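Local structure of uncharacterized protein lp_2219 (Lactobacillus plantarum, 3HFQ) at residues Met1-Thr9 with Tyr19-Leu30. The protein is of unknown function but folds as a seven-bladed beta-propeller of the lactonase family, so a sugar-lactone hydrolase activity is possible though unproven. The protein carries 1 engineered substitution. Residues are numbered along the deposited sequence; the frame is centred on the assembly and turned at random.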
# COMPACT_ATOMS: atom_id res chain seq x y z
N MSE A 1 5.13 -17.83 -18.31
CA MSE A 1 5.46 -18.39 -16.97
C MSE A 1 4.31 -18.14 -16.00
O MSE A 1 3.37 -17.41 -16.32
CB MSE A 1 6.74 -17.74 -16.43
CG MSE A 1 6.59 -16.27 -16.06
SE MSE A 1 8.24 -15.53 -15.39
CE MSE A 1 8.22 -16.31 -13.62
N GLN A 2 4.38 -18.75 -14.83
CA GLN A 2 3.35 -18.60 -13.81
C GLN A 2 3.87 -17.77 -12.64
O GLN A 2 4.94 -18.06 -12.10
CB GLN A 2 2.89 -19.97 -13.30
CG GLN A 2 2.41 -20.92 -14.38
CD GLN A 2 1.95 -22.26 -13.82
OE1 GLN A 2 2.65 -22.88 -13.01
NE2 GLN A 2 0.78 -22.72 -14.25
N GLU A 3 3.12 -16.74 -12.26
CA GLU A 3 3.50 -15.88 -11.15
C GLU A 3 2.41 -15.89 -10.09
O GLU A 3 1.24 -15.61 -10.38
CB GLU A 3 3.76 -14.46 -11.63
CG GLU A 3 4.95 -14.35 -12.58
CD GLU A 3 5.20 -12.93 -13.04
OE1 GLU A 3 4.24 -12.29 -13.52
OE2 GLU A 3 6.36 -12.47 -12.93
N ARG A 4 2.80 -16.20 -8.86
CA ARG A 4 1.89 -16.28 -7.73
C ARG A 4 1.56 -14.90 -7.17
O ARG A 4 2.43 -14.04 -7.04
CB ARG A 4 2.52 -17.14 -6.65
CG ARG A 4 1.61 -17.49 -5.50
CD ARG A 4 2.36 -18.35 -4.50
NE ARG A 4 1.52 -18.83 -3.42
CZ ARG A 4 1.97 -19.55 -2.40
NH1 ARG A 4 3.25 -19.87 -2.34
NH2 ARG A 4 1.14 -19.96 -1.45
N ILE A 5 0.28 -14.72 -6.83
CA ILE A 5 -0.21 -13.46 -6.28
C ILE A 5 -1.06 -13.73 -5.04
O ILE A 5 -1.81 -14.71 -5.01
CB ILE A 5 -1.13 -12.73 -7.28
CG1 ILE A 5 -0.46 -12.61 -8.64
CG2 ILE A 5 -1.49 -11.35 -6.73
CD1 ILE A 5 -1.39 -12.11 -9.74
N LEU A 6 -0.93 -12.87 -4.03
CA LEU A 6 -1.72 -13.01 -2.81
C LEU A 6 -2.70 -11.84 -2.76
O LEU A 6 -2.34 -10.71 -3.11
CB LEU A 6 -0.82 -13.00 -1.57
CG LEU A 6 0.25 -14.09 -1.50
CD1 LEU A 6 0.95 -14.02 -0.13
CD2 LEU A 6 -0.38 -15.46 -1.71
N PHE A 7 -3.92 -12.10 -2.32
CA PHE A 7 -4.95 -11.07 -2.23
C PHE A 7 -5.42 -10.83 -0.80
O PHE A 7 -5.86 -11.76 -0.12
CB PHE A 7 -6.17 -11.47 -3.07
CG PHE A 7 -5.88 -11.60 -4.54
CD1 PHE A 7 -5.62 -10.47 -5.32
CD2 PHE A 7 -5.92 -12.85 -5.16
CE1 PHE A 7 -5.39 -10.59 -6.69
CE2 PHE A 7 -5.69 -12.97 -6.53
CZ PHE A 7 -5.43 -11.84 -7.29
N GLY A 8 -5.31 -9.59 -0.35
CA GLY A 8 -5.78 -9.23 0.98
C GLY A 8 -7.22 -8.80 0.81
O GLY A 8 -7.61 -8.36 -0.27
N THR A 9 -8.03 -8.93 1.86
CA THR A 9 -9.44 -8.58 1.76
C THR A 9 -10.03 -8.13 3.08
O THR A 9 -9.37 -8.14 4.12
CB THR A 9 -10.29 -9.80 1.36
OG1 THR A 9 -10.34 -10.71 2.47
CG2 THR A 9 -9.70 -10.52 0.16
N TYR A 19 -6.56 -14.81 -0.11
CA TYR A 19 -6.65 -15.68 -1.27
C TYR A 19 -5.35 -15.67 -2.06
O TYR A 19 -4.49 -14.82 -1.83
CB TYR A 19 -7.82 -15.25 -2.19
CG TYR A 19 -9.18 -15.44 -1.55
CD1 TYR A 19 -9.67 -14.51 -0.64
CD2 TYR A 19 -9.95 -16.58 -1.82
CE1 TYR A 19 -10.89 -14.71 0.01
CE2 TYR A 19 -11.17 -16.79 -1.18
CZ TYR A 19 -11.64 -15.85 -0.27
OH TYR A 19 -12.83 -16.04 0.38
N GLN A 20 -5.22 -16.62 -2.97
CA GLN A 20 -4.02 -16.70 -3.79
C GLN A 20 -4.40 -17.03 -5.23
O GLN A 20 -5.37 -17.74 -5.48
CB GLN A 20 -3.05 -17.74 -3.22
CG GLN A 20 -3.47 -19.20 -3.35
CD GLN A 20 -2.56 -20.13 -2.58
OE1 GLN A 20 -1.35 -19.91 -2.50
NE2 GLN A 20 -3.14 -21.18 -2.00
N GLY A 21 -3.63 -16.49 -6.17
CA GLY A 21 -3.92 -16.74 -7.56
C GLY A 21 -2.66 -16.86 -8.38
O GLY A 21 -1.54 -16.87 -7.85
N THR A 22 -2.84 -16.95 -9.69
CA THR A 22 -1.73 -17.10 -10.61
C THR A 22 -1.92 -16.21 -11.83
O THR A 22 -3.02 -16.09 -12.37
CB THR A 22 -1.61 -18.55 -11.09
OG1 THR A 22 -1.45 -19.42 -9.97
CG2 THR A 22 -0.43 -18.71 -12.04
N LEU A 23 -0.83 -15.56 -12.24
CA LEU A 23 -0.84 -14.73 -13.43
C LEU A 23 -0.01 -15.51 -14.45
O LEU A 23 1.18 -15.76 -14.23
CB LEU A 23 -0.20 -13.36 -13.15
CG LEU A 23 0.28 -12.49 -14.33
CD1 LEU A 23 -0.74 -12.48 -15.45
CD2 LEU A 23 0.54 -11.07 -13.83
N ASP A 24 -0.65 -15.94 -15.53
CA ASP A 24 0.03 -16.70 -16.57
C ASP A 24 0.46 -15.69 -17.64
O ASP A 24 -0.38 -15.15 -18.37
CB ASP A 24 -0.93 -17.73 -17.18
CG ASP A 24 -0.23 -18.73 -18.09
OD1 ASP A 24 0.57 -18.29 -18.95
OD2 ASP A 24 -0.49 -19.94 -17.96
N THR A 25 1.76 -15.42 -17.72
CA THR A 25 2.32 -14.43 -18.67
C THR A 25 2.17 -14.77 -20.15
O THR A 25 2.19 -13.86 -21.00
CB THR A 25 3.81 -14.21 -18.36
OG1 THR A 25 4.52 -15.45 -18.49
CG2 THR A 25 4.00 -13.67 -16.95
N THR A 26 2.02 -16.06 -20.46
CA THR A 26 1.87 -16.47 -21.86
C THR A 26 0.39 -16.54 -22.28
O THR A 26 0.03 -16.03 -23.34
CB THR A 26 2.52 -17.84 -22.13
OG1 THR A 26 3.86 -17.86 -21.60
CG2 THR A 26 2.59 -18.12 -23.63
N ALA A 27 -0.44 -17.19 -21.47
CA ALA A 27 -1.86 -17.32 -21.75
C ALA A 27 -2.58 -16.02 -21.55
O ALA A 27 -3.67 -15.79 -22.05
CB ALA A 27 -2.48 -18.39 -20.88
N LYS A 28 -1.96 -15.17 -20.77
CA LYS A 28 -2.47 -13.85 -20.52
C LYS A 28 -3.69 -13.89 -19.60
O LYS A 28 -4.69 -13.19 -19.82
CB LYS A 28 -2.83 -13.19 -21.84
CG LYS A 28 -1.71 -13.23 -22.88
CD LYS A 28 -0.50 -12.42 -22.45
CE LYS A 28 0.56 -12.35 -23.55
NZ LYS A 28 1.78 -11.59 -23.14
N THR A 29 -3.64 -14.75 -18.59
CA THR A 29 -4.76 -14.96 -17.70
C THR A 29 -4.43 -14.69 -16.24
O THR A 29 -3.26 -14.66 -15.83
CB THR A 29 -5.25 -16.39 -17.80
OG1 THR A 29 -4.16 -17.28 -17.51
CG2 THR A 29 -5.76 -16.67 -19.21
N LEU A 30 -5.48 -14.51 -15.45
CA LEU A 30 -5.38 -14.26 -14.02
C LEU A 30 -6.44 -15.13 -13.36
O LEU A 30 -7.61 -15.10 -13.74
CB LEU A 30 -5.67 -12.80 -13.70
CG LEU A 30 -5.76 -12.47 -12.21
CD1 LEU A 30 -4.37 -12.60 -11.60
CD2 LEU A 30 -6.31 -11.07 -12.00
O HOH W 1 3.00 -19.70 -18.87
O HOH W 2 -1.09 -20.97 -15.48
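The Phe7 ring reaches across the neighbouring strand to Gly21, its CE2 lying 4.1 Å from Gly21 N in an oblique approach, while Ile5 CG2 of its own strand sits 3.9 Å above one ring face, offset toward the rim. Glycine suits position 21 because the ring occupies the side of the sheet where a side chain would otherwise project. The Tyr19 ring is met at its edge by Thr9 CG2, and its hydroxyl bonds to Gln16 N. The third flat group, the Arg4 guanidinium, receives Gln20 OE1 at its edge, the two planes 32° apart: NH2 donates at 2.7 Å, in the amide's carbonyl plane, and NE adds a weak bond. With CG anti to the backbone N (chi1 -171°) and the chain extended to NE, Arg4 reaches diagonally to Gln20, whose NE2 donates to Gln73 O in the next sheet.

Strands 2-9 and 17-24 form an antiparallel hairpin, with Phe7 and Tyr19 on one face and Arg4 and Gln20 on the other; Glu3, Ile5 and Phe7 make hydrogen-bonded pairs with Leu23, Gly21 and Tyr19. On the Phe7 face, Ile5 CD1 packs against Leu30 CD1 at 3.5 Å and Leu23 CB at 3.8 Å; branched aliphatic chains fill this buried layer, which Val337 and Phe339 extend. At the hairpin's open end Thr25 N donates to Met1 O, and one water links Met1 N to Asp24 OD1. That oxygen accepts from Thr26 N, an Asx turn, and from Ala27 N, completing an Asx motif; Lys28 and Thr29, both facing Asp24, form a G1 beta bulge.

Strand 2-9 also pairs with strand 334-339, so N- and C-terminal strands complete one propeller blade, the usual closure of the ring. Apolar packing and backbone bonds thus join the hairpin, while Gln20, and more weakly Arg4 through Gly72 O, tie the opposite face to the adjacent blade.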